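Local coordinates for protein 4-hydroxybutyrate CoA-transferase (Porphyromonas gingivalis, PDB 3EH7) that probably transfers coenzyme A from an acyl-CoA to a carboxylate such as acetate or 4-hydroxybutyrate, at residues S128-N133 with I172-L177; E200-N205 with A359-A364. One frame throughout, in Å; residues are numbered along the deposited sequence.

Contact 1: residues S128-N133 with I172-L177; sequences SMPDEN and IHISKL
The imidazole of His173 reaches Asn133 through its NE2, which donates to the backbone O of Asn133 at 3.3 Å. The bond is weak, bent to 121° at the hydrogen, and the carbonyl oxygen stands obliquely to the ring. Water 1 strengthens the link. It lies at the ring edge, in the ring plane, 2.8 Å from His173 NE2, and donates to Asn133 O at 2.9 Å, making a short bridge beside the direct bond. Since the acceptor is a main-chain oxygen, the link does not depend on the asparagine amide. A second touch is apolar: Ile174 CD1 meets Pro130 CG at 4.1 Å, the two side chains slanting across one another. CG1 of Ile174 is anti to its backbone N (chi1 -167°), and CD1 carries the chain on in extended form to the proline. Ile159, near the end of the strand 154-160, touches both residues, an apolar setting for which branched and cyclic hydrocarbon is well suited. The backbones converge because 135-137 and 171-173 form a two-stranded antiparallel ribbon, with residues 128-133 leading into the first strand and a 3-10 turn, 174-176, following the second. That turn holds the far side of the imidazole: His173 ND1 accepts from Ser175 N at 3.1 Å, fairly straight at 160°, and from Ser175 OG at 2.9 Å, both tilted from the ring plane. With ND1 used as an acceptor, a proton on NE2 would be consistent with the donation to Asn133. Tyr135 packs edge-to-face with the His173 ring. Beyond the turn, Arg14 NH1 bonds to the carbonyl oxygens of Ile174 and Leu177, while Ser128 OG, at the root of the loop, donates to Met129 O at 3.2 Å.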
ATOM      1  N   SER A 128     -33.210   9.839  -0.025  1.00 20.30           N
ATOM      2  CA  SER A 128     -34.128  10.701  -0.734  1.00 21.41           C
ATOM      3  C   SER A 128     -35.466  10.017  -0.817  1.00 22.59           C
ATOM      4  O   SER A 128     -35.587   8.818  -0.571  1.00 22.83           O
ATOM      5  CB  SER A 128     -33.640  10.977  -2.154  1.00 21.65           C
ATOM      6  OG  SER A 128     -33.808   9.817  -2.964  1.00 22.05           O
HETATM    7  N   MSE A 129     -36.476  10.795  -1.195  1.00 23.68           N
HETATM    8  CA  MSE A 129     -37.815  10.280  -1.431  1.00 24.19           C
HETATM    9  C   MSE A 129     -37.747   9.196  -2.510  1.00 24.16           C
HETATM   10  O   MSE A 129     -36.947   9.315  -3.406  1.00 23.35           O
HETATM   11  CB  MSE A 129     -38.710  11.420  -1.930  1.00 24.28           C
HETATM   12  CG  MSE A 129     -39.075  12.400  -0.861  1.00 27.14           C
HETATM   13 SE   MSE A 129     -40.323  11.604   0.392  0.80 28.95          SE
HETATM   14  CE  MSE A 129     -41.989  11.632  -0.639  1.00 27.32           C
ATOM     15  N   PRO A 130     -38.590   8.148  -2.419  1.00 25.03           N
ATOM     16  CA  PRO A 130     -38.609   7.140  -3.463  1.00 25.72           C
ATOM     17  C   PRO A 130     -39.100   7.685  -4.789  1.00 26.58           C
ATOM     18  O   PRO A 130     -39.996   8.543  -4.847  1.00 26.57           O
ATOM     19  CB  PRO A 130     -39.612   6.110  -2.945  1.00 25.48           C
ATOM     20  CG  PRO A 130     -40.535   6.893  -2.142  1.00 25.89           C
ATOM     21  CD  PRO A 130     -39.639   7.880  -1.420  1.00 25.25           C
ATOM     22  N   ASP A 131     -38.511   7.173  -5.848  1.00 27.83           N
ATOM     23  CA  ASP A 131     -39.000   7.450  -7.167  1.00 28.89           C
ATOM     24  C   ASP A 131     -40.250   6.593  -7.399  1.00 29.55           C
ATOM     25  O   ASP A 131     -40.758   5.919  -6.489  1.00 29.08           O
ATOM     26  CB  ASP A 131     -37.893   7.214  -8.212  1.00 29.33           C
ATOM     27  CG  ASP A 131     -37.508   5.745  -8.350  1.00 30.02           C
ATOM     28  OD1 ASP A 131     -38.367   4.865  -8.122  1.00 32.06           O
ATOM     29  OD2 ASP A 131     -36.339   5.486  -8.682  1.00 32.63           O
ATOM     30  N   GLU A 132     -40.747   6.647  -8.629  1.00 30.60           N
ATOM     31  CA  GLU A 132     -41.989   5.974  -9.021  1.00 30.76           C
ATOM     32  C   GLU A 132     -41.861   4.446  -8.969  1.00 29.79           C
ATOM     33  O   GLU A 132     -42.857   3.748  -8.797  1.00 30.18           O
ATOM     34  CB  GLU A 132     -42.363   6.381 -10.450  1.00 31.52           C
ATOM     35  CG  GLU A 132     -42.483   7.890 -10.665  1.00 34.76           C
ATOM     36  CD  GLU A 132     -43.342   8.246 -11.877  1.00 39.09           C
ATOM     37  OE1 GLU A 132     -43.580   7.353 -12.725  1.00 43.74           O
ATOM     38  OE2 GLU A 132     -43.785   9.412 -11.986  1.00 42.26           O
ATOM     39  N   ASN A 133     -40.627   3.963  -9.129  1.00 28.71           N
ATOM     40  CA  ASN A 133     -40.296   2.543  -9.081  1.00 27.70           C
ATOM     41  C   ASN A 133     -40.012   2.003  -7.677  1.00 26.33           C
ATOM     42  O   ASN A 133     -39.762   0.811  -7.506  1.00 25.57           O
ATOM     43  CB  ASN A 133     -39.091   2.308  -9.978  1.00 27.80           C
ATOM     44  CG  ASN A 133     -39.380   2.662 -11.419  1.00 29.95           C
ATOM     45  OD1 ASN A 133     -40.545   2.685 -11.841  1.00 33.01           O
ATOM     46  ND2 ASN A 133     -38.327   2.887 -12.196  1.00 33.07           N
ATOM     47  N   ILE A 172     -31.572   2.126  -3.480  1.00 18.94           N
ATOM     48  CA  ILE A 172     -32.015   0.962  -2.754  1.00 18.86           C
ATOM     49  C   ILE A 172     -33.534   0.948  -2.841  1.00 18.45           C
ATOM     50  O   ILE A 172     -34.191   2.000  -2.751  1.00 18.91           O
ATOM     51  CB  ILE A 172     -31.520   0.974  -1.275  1.00 18.60           C
ATOM     52  CG1 ILE A 172     -31.819  -0.353  -0.586  1.00 19.39           C
ATOM     53  CG2 ILE A 172     -32.100   2.191  -0.485  1.00 18.92           C
ATOM     54  CD1 ILE A 172     -31.233  -0.461   0.814  1.00 17.06           C
ATOM     55  N   HIS A 173     -34.096  -0.237  -3.049  1.00 18.05           N
ATOM     56  CA  HIS A 173     -35.518  -0.364  -3.080  1.00 17.22           C
ATOM     57  C   HIS A 173     -36.076  -0.239  -1.676  1.00 18.15           C
ATOM     58  O   HIS A 173     -35.525  -0.790  -0.722  1.00 18.56           O
ATOM     59  CB  HIS A 173     -35.929  -1.689  -3.683  1.00 17.19           C
ATOM     60  CG  HIS A 173     -37.348  -1.703  -4.140  1.00 14.81           C
ATOM     61  ND1 HIS A 173     -38.392  -2.087  -3.329  1.00 12.47           N
ATOM     62  CD2 HIS A 173     -37.902  -1.342  -5.321  1.00 15.15           C
ATOM     63  CE1 HIS A 173     -39.525  -1.973  -3.994  1.00 12.52           C
ATOM     64  NE2 HIS A 173     -39.250  -1.527  -5.209  1.00 12.25           N
ATOM     65  N   ILE A 174     -37.200   0.449  -1.588  1.00 18.62           N
ATOM     66  CA  ILE A 174     -37.816   0.815  -0.342  1.00 19.32           C
ATOM     67  C   ILE A 174     -38.283  -0.412   0.436  1.00 20.24           C
ATOM     68  O   ILE A 174     -38.429  -0.343   1.658  1.00 20.95           O
ATOM     69  CB  ILE A 174     -38.979   1.781  -0.610  1.00 19.87           C
ATOM     70  CG1 ILE A 174     -39.481   2.449   0.674  1.00 20.80           C
ATOM     71  CG2 ILE A 174     -40.133   1.083  -1.370  1.00 18.87           C
ATOM     72  CD1 ILE A 174     -40.308   3.706   0.378  1.00 23.13           C
ATOM     73  N   SER A 175     -38.484  -1.530  -0.268  1.00 19.69           N
ATOM     74  CA  SER A 175     -38.911  -2.799   0.343  1.00 19.34           C
ATOM     75  C   SER A 175     -37.805  -3.396   1.215  1.00 19.60           C
ATOM     76  O   SER A 175     -38.079  -4.244   2.043  1.00 19.41           O
ATOM     77  CB  SER A 175     -39.313  -3.817  -0.745  1.00 18.20           C
ATOM     78  OG  SER A 175     -38.164  -4.300  -1.423  1.00 16.78           O
ATOM     79  N   LYS A 176     -36.560  -2.963   1.026  1.00 19.80           N
ATOM     80  CA  LYS A 176     -35.470  -3.431   1.883  1.00 20.25           C
ATOM     81  C   LYS A 176     -35.454  -2.761   3.267  1.00 20.08           C
ATOM     82  O   LYS A 176     -34.687  -3.168   4.100  1.00 19.99           O
ATOM     83  CB  LYS A 176     -34.110  -3.188   1.226  1.00 20.10           C
ATOM     84  CG  LYS A 176     -33.976  -3.771  -0.165  1.00 23.24           C
ATOM     85  CD  LYS A 176     -34.107  -5.260  -0.191  1.00 25.83           C
ATOM     86  CE  LYS A 176     -32.889  -5.932   0.391  1.00 26.78           C
ATOM     87  NZ  LYS A 176     -32.988  -7.380   0.034  1.00 32.50           N
ATOM     88  N   LEU A 177     -36.262  -1.719   3.491  1.00 20.15           N
ATOM     89  CA  LEU A 177     -36.242  -0.976   4.743  1.00 19.95           C
ATOM     90  C   LEU A 177     -37.169  -1.615   5.759  1.00 20.58           C
ATOM     91  O   LEU A 177     -38.360  -1.755   5.492  1.00 21.28           O
ATOM     92  CB  LEU A 177     -36.717   0.452   4.505  1.00 20.56           C
ATOM     93  CG  LEU A 177     -36.001   1.248   3.432  1.00 20.08           C
ATOM     94  CD1 LEU A 177     -36.621   2.627   3.335  1.00 18.75           C
ATOM     95  CD2 LEU A 177     -34.545   1.285   3.752  1.00 17.85           C
TER
HETATM   96  O   HOH W   1     -41.673  -1.250  -6.683  1.00 30.33           O

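Contact 2: residues E200-N205 with A359-A364; sequences EAIGRN and AIPSTA
The peptide group joining Ile360 to Pro361 presents one face to the methyl CD1 of Ile202, which sits above it rather than at its rim. CD1 is nearly equidistant from three atoms of this plane: 3.5 Å from Ile360 O, 3.6 Å from Ile360 C and 3.7 Å from Pro361 N. At the border of the group CD1 also comes within 4.4 Å of Pro361 CD. No hydrogen bond crosses here; the face of a peptide group offers no favoured hydrogen-bond direction, which suits an apolar methyl. The two branches of Ile202 divide the work. CG2 meets Ala359 CB at 3.7 Å, whereas CG1, anti to the carbonyl carbon (chi1 -62°), swings its terminal methyl over the peptide. Beta-branching thus lets one residue cover three consecutive positions, and the small alanine allows the helix to come close, its CA being 6.7 Å from that of Ile202. The side chain of Ile360 leaves in the other direction, and its backbone pairs with Val393. Ile223 of the helix 222-229 touches Ile202, Ala359 and Pro361, and Val393 also lies against Ile202, completing a buried aliphatic cluster. The helix 197-208 here lies against a sheet where the strand 355-359 runs out into its loop, consistent with the Rossmann-like alpha/beta fold assigned to the C-terminal part of the family.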
ATOM      1  N   GLU A 200      -2.834  30.048   0.387  1.00 24.38           N
ATOM      2  CA  GLU A 200      -2.744  30.538  -0.965  1.00 24.79           C
ATOM      3  C   GLU A 200      -1.453  30.077  -1.648  1.00 23.50           C
ATOM      4  O   GLU A 200      -1.481  29.643  -2.800  1.00 22.60           O
ATOM      5  CB  GLU A 200      -2.821  32.066  -0.974  1.00 24.81           C
ATOM      6  CG  GLU A 200      -3.050  32.633  -2.352  1.00 28.16           C
ATOM      7  CD  GLU A 200      -2.867  34.146  -2.416  1.00 31.52           C
ATOM      8  OE1 GLU A 200      -2.486  34.757  -1.391  1.00 34.03           O
ATOM      9  OE2 GLU A 200      -3.083  34.716  -3.505  1.00 34.92           O
ATOM     10  N   ALA A 201      -0.337  30.202  -0.932  1.00 22.21           N
ATOM     11  CA  ALA A 201       0.964  29.752  -1.421  1.00 22.24           C
ATOM     12  C   ALA A 201       0.945  28.248  -1.735  1.00 21.72           C
ATOM     13  O   ALA A 201       1.437  27.824  -2.781  1.00 21.20           O
ATOM     14  CB  ALA A 201       2.085  30.079  -0.392  1.00 21.29           C
ATOM     15  N   ILE A 202       0.356  27.454  -0.837  1.00 21.84           N
ATOM     16  CA  ILE A 202       0.229  25.989  -1.056  1.00 21.97           C
ATOM     17  C   ILE A 202      -0.617  25.719  -2.315  1.00 22.34           C
ATOM     18  O   ILE A 202      -0.220  24.943  -3.190  1.00 21.92           O
ATOM     19  CB  ILE A 202      -0.366  25.243   0.183  1.00 21.93           C
ATOM     20  CG1 ILE A 202       0.565  25.395   1.404  1.00 22.24           C
ATOM     21  CG2 ILE A 202      -0.603  23.731  -0.131  1.00 22.12           C
ATOM     22  CD1 ILE A 202      -0.103  25.164   2.751  1.00 21.96           C
ATOM     23  N   GLY A 203      -1.756  26.405  -2.420  1.00 22.23           N
ATOM     24  CA  GLY A 203      -2.666  26.229  -3.532  1.00 22.16           C
ATOM     25  C   GLY A 203      -2.012  26.500  -4.870  1.00 22.49           C
ATOM     26  O   GLY A 203      -2.247  25.812  -5.842  1.00 21.46           O
ATOM     27  N   ARG A 204      -1.203  27.543  -4.895  1.00 22.94           N
ATOM     28  CA  ARG A 204      -0.511  27.962  -6.096  0.50 23.35           C
ATOM     29  C   ARG A 204       0.518  26.908  -6.519  1.00 23.47           C
ATOM     30  O   ARG A 204       0.672  26.617  -7.711  1.00 23.38           O
ATOM     31  CB  ARG A 204       0.167  29.305  -5.840  0.50 24.03           C
ATOM     32  CG  ARG A 204       0.174  30.233  -7.017  0.50 25.36           C
ATOM     33  CD  ARG A 204       1.031  31.444  -6.715  0.50 27.73           C
ATOM     34  NE  ARG A 204       0.412  32.326  -5.734  0.50 29.26           N
ATOM     35  CZ  ARG A 204      -0.387  33.339  -6.048  0.50 30.21           C
ATOM     36  NH1 ARG A 204      -0.901  34.097  -5.090  0.50 31.99           N
ATOM     37  NH2 ARG A 204      -0.674  33.593  -7.319  0.50 29.72           N
ATOM     38  N   ASN A 205       1.216  26.329  -5.548  1.00 23.15           N
ATOM     39  CA  ASN A 205       2.140  25.231  -5.812  1.00 23.15           C
ATOM     40  C   ASN A 205       1.410  23.987  -6.310  1.00 23.43           C
ATOM     41  O   ASN A 205       1.870  23.334  -7.229  1.00 23.83           O
ATOM     42  CB  ASN A 205       2.943  24.896  -4.554  1.00 23.34           C
ATOM     43  CG  ASN A 205       4.030  25.914  -4.255  1.00 20.80           C
ATOM     44  OD1 ASN A 205       4.522  26.599  -5.142  1.00 23.46           O
ATOM     45  ND2 ASN A 205       4.406  26.010  -2.995  1.00 20.60           N
ATOM     46  N   ALA A 359      -0.123  18.079   0.686  1.00 20.09           N
ATOM     47  CA  ALA A 359      -0.139  19.538   0.759  1.00 21.61           C
ATOM     48  C   ALA A 359      -0.462  19.952   2.193  1.00 22.71           C
ATOM     49  O   ALA A 359      -1.571  19.667   2.727  1.00 23.91           O
ATOM     50  CB  ALA A 359      -1.177  20.101  -0.193  1.00 20.64           C
ATOM     51  N   ILE A 360       0.512  20.577   2.834  1.00 22.49           N
ATOM     52  CA  ILE A 360       0.411  20.880   4.255  1.00 22.86           C
ATOM     53  C   ILE A 360       1.039  22.233   4.572  1.00 23.05           C
ATOM     54  O   ILE A 360       1.993  22.643   3.899  1.00 23.45           O
ATOM     55  CB  ILE A 360       1.092  19.804   5.116  1.00 22.86           C
ATOM     56  CG1 ILE A 360       2.506  19.515   4.609  1.00 21.28           C
ATOM     57  CG2 ILE A 360       0.264  18.529   5.089  1.00 24.29           C
ATOM     58  CD1 ILE A 360       3.339  18.835   5.621  1.00 22.55           C
ATOM     59  N   PRO A 361       0.491  22.929   5.589  1.00 22.48           N
ATOM     60  CA  PRO A 361       1.169  24.060   6.183  1.00 21.90           C
ATOM     61  C   PRO A 361       2.477  23.550   6.775  1.00 20.94           C
ATOM     62  O   PRO A 361       2.518  22.430   7.284  1.00 20.65           O
ATOM     63  CB  PRO A 361       0.223  24.497   7.301  1.00 22.03           C
ATOM     64  CG  PRO A 361      -1.036  23.849   7.058  1.00 21.71           C
ATOM     65  CD  PRO A 361      -0.776  22.628   6.278  1.00 22.96           C
ATOM     66  N   SER A 362       3.536  24.338   6.703  1.00 20.15           N
ATOM     67  CA  SER A 362       4.826  23.882   7.207  1.00 19.64           C
ATOM     68  C   SER A 362       4.837  23.808   8.740  1.00 20.19           C
ATOM     69  O   SER A 362       5.721  23.162   9.333  1.00 18.50           O
ATOM     70  CB  SER A 362       5.968  24.766   6.699  1.00 20.24           C
ATOM     71  OG  SER A 362       5.923  26.065   7.260  1.00 19.89           O
ATOM     72  N   THR A 363       3.861  24.455   9.380  1.00 20.56           N
ATOM     73  CA  THR A 363       3.845  24.532  10.846  1.00 21.43           C
ATOM     74  C   THR A 363       2.478  24.179  11.405  1.00 22.00           C
ATOM     75  O   THR A 363       1.493  24.063  10.682  1.00 22.83           O
ATOM     76  CB  THR A 363       4.242  25.949  11.386  1.00 20.97           C
ATOM     77  OG1 THR A 363       3.211  26.883  11.056  1.00 21.28           O
ATOM     78  CG2 THR A 363       5.591  26.438  10.816  1.00 21.45           C
ATOM     79  N   ALA A 364       2.444  23.993  12.712  1.00 23.45           N
ATOM     80  CA  ALA A 364       1.206  23.724  13.420  1.00 24.16           C
ATOM     81  C   ALA A 364       1.268  24.370  14.810  1.00 25.02           C
ATOM     82  O   ALA A 364       2.328  24.838  15.263  1.00 25.04           O
ATOM     83  CB  ALA A 364       0.982  22.237  13.532  1.00 24.04           C
TER

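How the contacts relate
Contact 1 closes before contact 2 opens, and the two lie on opposite sides of the chain's centre, with centres 44 Å apart and nearest atoms about 33 Å apart. They share no sheet. Contact 1 belongs to the N-terminal half, where a loop and a small antiparallel ribbon adjoin the six-stranded parallel sheet containing 122-127 and 154-160. Contact 2 belongs to the other half, where the helix 197-208 meets the end of strand 355-359 in the nine-stranded mixed sheet. Strand 167-168, shortly before 171-173, is an outermost strand of that same mixed sheet, so the chain links the halves there. The contacts lie in different alpha/beta halves, consistent with the two-part family architecture.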